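PDB 6BFI: VIN1 from Oscarella pearsei, which binds actin filaments as a vinculin homolog and may play a role in cell-cell adhesion. Local coordinates for residues L691-M702 and A800-I811. Residues are numbered along the deposited sequence; the frame is centred on the assembly and turned at random.
Sequences LISLVKQMARKM and AENLMRTVKDVI
Met804 reaches across from segment 800-811, and its CE lies in the hollow between Ala699 and Met702. Met804 CE is 3.6 Å from Met702 CB and 3.7 Å from Ala699 CA. The small Ala699 lets it come this close to the backbone. Met702 runs past Met804 in the opposite direction. Its CG stands anti to the backbone N (chi1 -174°), and bends at chi2 and chi3 bring SD to Ala800 and CE to Leu803. Met702 SD sits 3.7 Å from Ala800 CB, while Met702 CE meets Leu803 CD2 at 3.7 Å. Further along, Met698 SD rests on Val807 CG2 at 3.7 Å. Val695 and Val807 slide past each other in opposite directions, with their CG1 methyls 3.8 Å apart. Packing is tight where Val695 CG1 touches Ile811 CD1 at 3.5 Å. The CG2 branch of Ile811 faces Ile692 CD1. No hydrogen bond crosses this buried, apolar seam. The two helix segments run nearly antiparallel at 162°, and the segment axes come within 11.1 Å of each other, as in the helical bundles of the vinculin family. Helix 669-682 flanks the seam, touching Val695, Ala699 and Met702. Helix 718-745 packs on Leu691, and helix 763-778 packs on Leu803.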
loop_
_atom_site.group_PDB
_atom_site.type_symbol
_atom_site.label_atom_id
_atom_site.label_comp_id
_atom_site.label_asym_id
_atom_site.label_seq_id
_atom_site.Cartn_x
_atom_site.Cartn_y
_atom_site.Cartn_z
ATOM N N LEU A 691 -1.012 -11.833 -22.030
ATOM C CA LEU A 691 -0.792 -11.867 -20.588
ATOM C C LEU A 691 -1.410 -13.115 -19.971
ATOM O O LEU A 691 -0.778 -13.802 -19.158
ATOM C CB LEU A 691 -1.362 -10.600 -19.944
ATOM C CG LEU A 691 -1.048 -10.324 -18.468
ATOM C CD1 LEU A 691 -0.926 -8.833 -18.232
ATOM C CD2 LEU A 691 -2.108 -10.906 -17.545
ATOM N N ILE A 692 -2.651 -13.425 -20.352
ATOM C CA ILE A 692 -3.313 -14.627 -19.853
ATOM C C ILE A 692 -2.532 -15.872 -20.257
ATOM O O ILE A 692 -2.431 -16.838 -19.490
ATOM C CB ILE A 692 -4.769 -14.673 -20.356
ATOM C CG1 ILE A 692 -5.551 -13.475 -19.815
ATOM C CG2 ILE A 692 -5.443 -15.974 -19.954
ATOM C CD1 ILE A 692 -5.527 -13.363 -18.302
ATOM N N SER A 693 -1.952 -15.860 -21.459
ATOM C CA SER A 693 -1.158 -16.996 -21.917
ATOM C C SER A 693 0.080 -17.183 -21.048
ATOM O O SER A 693 0.362 -18.293 -20.574
ATOM C CB SER A 693 -0.762 -16.799 -23.380
ATOM O OG SER A 693 -1.873 -16.379 -24.153
ATOM N N LEU A 694 0.834 -16.101 -20.828
ATOM C CA LEU A 694 2.024 -16.181 -19.985
ATOM C C LEU A 694 1.673 -16.644 -18.578
ATOM O O LEU A 694 2.408 -17.434 -17.973
ATOM C CB LEU A 694 2.731 -14.827 -19.931
ATOM C CG LEU A 694 3.145 -14.164 -21.247
ATOM C CD1 LEU A 694 4.014 -12.945 -20.976
ATOM C CD2 LEU A 694 3.861 -15.150 -22.158
ATOM N N VAL A 695 0.549 -16.164 -18.043
ATOM C CA VAL A 695 0.189 -16.499 -16.669
ATOM C C VAL A 695 -0.234 -17.960 -16.561
ATOM O O VAL A 695 0.140 -18.657 -15.610
ATOM C CB VAL A 695 -0.905 -15.547 -16.161
ATOM C CG1 VAL A 695 -1.420 -16.025 -14.835
ATOM C CG2 VAL A 695 -0.354 -14.136 -16.030
ATOM N N LYS A 696 -1.018 -18.449 -17.525
ATOM C CA LYS A 696 -1.400 -19.858 -17.519
ATOM C C LYS A 696 -0.175 -20.755 -17.636
ATOM O O LYS A 696 -0.031 -21.733 -16.890
ATOM C CB LYS A 696 -2.387 -20.143 -18.651
ATOM C CG LYS A 696 -3.847 -20.105 -18.236
ATOM C CD LYS A 696 -4.752 -20.422 -19.415
ATOM C CE LYS A 696 -6.199 -20.557 -18.985
ATOM N NZ LYS A 696 -7.105 -20.825 -20.140
ATOM N N GLN A 697 0.725 -20.430 -18.569
ATOM C CA GLN A 697 1.963 -21.195 -18.700
ATOM C C GLN A 697 2.754 -21.189 -17.397
ATOM O O GLN A 697 3.286 -22.226 -16.977
ATOM C CB GLN A 697 2.802 -20.627 -19.846
ATOM C CG GLN A 697 4.057 -21.422 -20.175
ATOM C CD GLN A 697 3.794 -22.590 -21.111
ATOM O OE1 GLN A 697 2.692 -23.142 -21.150
ATOM N NE2 GLN A 697 4.810 -22.968 -21.878
ATOM N N MET A 698 2.824 -20.032 -16.733
ATOM C CA MET A 698 3.544 -19.944 -15.467
ATOM C C MET A 698 2.893 -20.814 -14.399
ATOM O O MET A 698 3.586 -21.426 -13.577
ATOM C CB MET A 698 3.615 -18.488 -15.009
ATOM C CG MET A 698 4.544 -18.250 -13.832
ATOM S SD MET A 698 4.706 -16.500 -13.427
ATOM C CE MET A 698 5.017 -15.810 -15.051
ATOM N N ALA A 699 1.559 -20.881 -14.395
ATOM C CA ALA A 699 0.866 -21.751 -13.448
ATOM C C ALA A 699 1.196 -23.216 -13.709
ATOM O O ALA A 699 1.487 -23.972 -12.774
ATOM C CB ALA A 699 -0.641 -21.513 -13.523
ATOM N N ARG A 700 1.152 -23.632 -14.979
ATOM C CA ARG A 700 1.529 -25.000 -15.328
ATOM C C ARG A 700 2.936 -25.321 -14.838
ATOM O O ARG A 700 3.164 -26.339 -14.167
ATOM C CB ARG A 700 1.432 -25.199 -16.843
ATOM C CG ARG A 700 0.065 -24.910 -17.446
ATOM C CD ARG A 700 0.084 -25.115 -18.955
ATOM N NE ARG A 700 -1.160 -24.687 -19.591
ATOM C CZ ARG A 700 -1.278 -23.618 -20.371
ATOM N NH1 ARG A 700 -0.223 -22.858 -20.628
ATOM N NH2 ARG A 700 -2.453 -23.311 -20.904
ATOM N N LYS A 701 3.894 -24.444 -15.154
ATOM C CA LYS A 701 5.273 -24.656 -14.729
ATOM C C LYS A 701 5.383 -24.746 -13.211
ATOM O O LYS A 701 6.131 -25.580 -12.686
ATOM C CB LYS A 701 6.159 -23.534 -15.267
ATOM C CG LYS A 701 6.271 -23.506 -16.788
ATOM C CD LYS A 701 7.059 -22.291 -17.256
ATOM C CE LYS A 701 7.273 -22.309 -18.760
ATOM N NZ LYS A 701 8.063 -23.493 -19.193
ATOM N N MET A 702 4.636 -23.909 -12.488
ATOM C CA MET A 702 4.713 -23.931 -11.029
ATOM C C MET A 702 4.145 -25.228 -10.464
ATOM O O MET A 702 4.658 -25.755 -9.466
ATOM C CB MET A 702 3.986 -22.720 -10.444
ATOM C CG MET A 702 4.125 -22.580 -8.936
ATOM S SD MET A 702 5.793 -22.138 -8.386
ATOM C CE MET A 702 5.910 -20.445 -8.964
ATOM N N ALA A 800 7.404 -19.319 -3.455
ATOM C CA ALA A 800 6.539 -19.634 -4.591
ATOM C C ALA A 800 5.113 -19.151 -4.358
ATOM O O ALA A 800 4.466 -18.640 -5.280
ATOM C CB ALA A 800 6.558 -21.139 -4.864
ATOM N N GLU A 801 4.602 -19.315 -3.135
ATOM C CA GLU A 801 3.286 -18.778 -2.805
ATOM C C GLU A 801 3.248 -17.267 -3.001
ATOM O O GLU A 801 2.309 -16.730 -3.604
ATOM C CB GLU A 801 2.913 -19.147 -1.368
ATOM C CG GLU A 801 2.526 -20.603 -1.183
ATOM C CD GLU A 801 2.380 -20.988 0.276
ATOM O OE1 GLU A 801 2.999 -20.322 1.132
ATOM O OE2 GLU A 801 1.643 -21.954 0.568
ATOM N N ASN A 802 4.272 -16.565 -2.505
ATOM C CA ASN A 802 4.328 -15.119 -2.697
ATOM C C ASN A 802 4.347 -14.755 -4.179
ATOM O O ASN A 802 3.665 -13.811 -4.605
ATOM C CB ASN A 802 5.549 -14.548 -1.980
ATOM C CG ASN A 802 5.758 -13.081 -2.273
ATOM O OD1 ASN A 802 6.823 -12.676 -2.733
ATOM N ND2 ASN A 802 4.737 -12.274 -2.016
ATOM N N LEU A 803 5.111 -15.501 -4.983
ATOM C CA LEU A 803 5.143 -15.237 -6.420
ATOM C C LEU A 803 3.770 -15.424 -7.053
ATOM O O LEU A 803 3.348 -14.613 -7.885
ATOM C CB LEU A 803 6.163 -16.143 -7.108
ATOM C CG LEU A 803 6.236 -15.974 -8.629
ATOM C CD1 LEU A 803 6.596 -14.540 -8.996
ATOM C CD2 LEU A 803 7.225 -16.952 -9.243
ATOM N N MET A 804 3.055 -16.486 -6.673
ATOM C CA MET A 804 1.744 -16.727 -7.271
ATOM C C MET A 804 0.735 -15.658 -6.865
ATOM O O MET A 804 -0.034 -15.173 -7.706
ATOM C CB MET A 804 1.249 -18.124 -6.901
ATOM C CG MET A 804 1.951 -19.230 -7.679
ATOM S SD MET A 804 2.363 -18.701 -9.360
ATOM C CE MET A 804 1.617 -19.993 -10.336
ATOM N N ARG A 805 0.723 -15.270 -5.584
ATOM C CA ARG A 805 -0.122 -14.157 -5.158
ATOM C C ARG A 805 0.172 -12.906 -5.976
ATOM O O ARG A 805 -0.745 -12.229 -6.463
ATOM C CB ARG A 805 0.082 -13.876 -3.668
ATOM C CG ARG A 805 -0.531 -14.905 -2.741
ATOM C CD ARG A 805 -0.548 -14.397 -1.308
ATOM N NE ARG A 805 0.793 -14.083 -0.824
ATOM C CZ ARG A 805 1.562 -14.931 -0.151
ATOM N NH1 ARG A 805 1.122 -16.150 0.127
ATOM N NH2 ARG A 805 2.770 -14.559 0.249
ATOM N N THR A 806 1.460 -12.602 -6.154
ATOM C CA THR A 806 1.840 -11.419 -6.917
ATOM C C THR A 806 1.345 -11.500 -8.358
ATOM O O THR A 806 0.807 -10.523 -8.888
ATOM C CB THR A 806 3.357 -11.241 -6.873
ATOM O OG1 THR A 806 3.777 -11.097 -5.512
ATOM C CG2 THR A 806 3.774 -10.010 -7.659
ATOM N N VAL A 807 1.506 -12.660 -9.004
ATOM C CA VAL A 807 1.081 -12.802 -10.396
ATOM C C VAL A 807 -0.429 -12.639 -10.518
ATOM O O VAL A 807 -0.926 -11.996 -11.453
ATOM C CB VAL A 807 1.553 -14.153 -10.965
ATOM C CG1 VAL A 807 0.949 -14.394 -12.343
ATOM C CG2 VAL A 807 3.072 -14.200 -11.035
ATOM N N LYS A 808 -1.183 -13.217 -9.582
ATOM C CA LYS A 808 -2.638 -13.085 -9.606
ATOM C C LYS A 808 -3.062 -11.623 -9.473
ATOM O O LYS A 808 -3.848 -11.103 -10.287
ATOM C CB LYS A 808 -3.230 -13.944 -8.488
ATOM C CG LYS A 808 -4.677 -13.685 -8.147
ATOM C CD LYS A 808 -5.119 -14.647 -7.056
ATOM C CE LYS A 808 -6.516 -14.334 -6.561
ATOM N NZ LYS A 808 -6.967 -15.320 -5.541
ATOM N N ASP A 809 -2.530 -10.934 -8.459
ATOM C CA ASP A 809 -2.823 -9.513 -8.313
ATOM C C ASP A 809 -2.367 -8.716 -9.531
ATOM O O ASP A 809 -2.930 -7.656 -9.822
ATOM C CB ASP A 809 -2.177 -8.970 -7.039
ATOM C CG ASP A 809 -2.821 -9.520 -5.781
ATOM O OD1 ASP A 809 -4.056 -9.706 -5.776
ATOM O OD2 ASP A 809 -2.093 -9.771 -4.797
ATOM N N VAL A 810 -1.362 -9.212 -10.258
ATOM C CA VAL A 810 -0.945 -8.556 -11.493
ATOM C C VAL A 810 -1.974 -8.783 -12.595
ATOM O O VAL A 810 -2.184 -7.907 -13.444
ATOM C CB VAL A 810 0.459 -9.038 -11.907
ATOM C CG1 VAL A 810 0.739 -8.724 -13.371
ATOM C CG2 VAL A 810 1.517 -8.385 -11.033
ATOM N N ILE A 811 -2.632 -9.946 -12.608
ATOM C CA ILE A 811 -3.744 -10.152 -13.535
ATOM C C ILE A 811 -4.817 -9.101 -13.294
ATOM O O ILE A 811 -5.204 -8.353 -14.203
ATOM C CB ILE A 811 -4.328 -11.568 -13.391
ATOM C CG1 ILE A 811 -3.262 -12.637 -13.599
ATOM C CG2 ILE A 811 -5.475 -11.771 -14.372
ATOM C CD1 ILE A 811 -3.779 -14.019 -13.291
#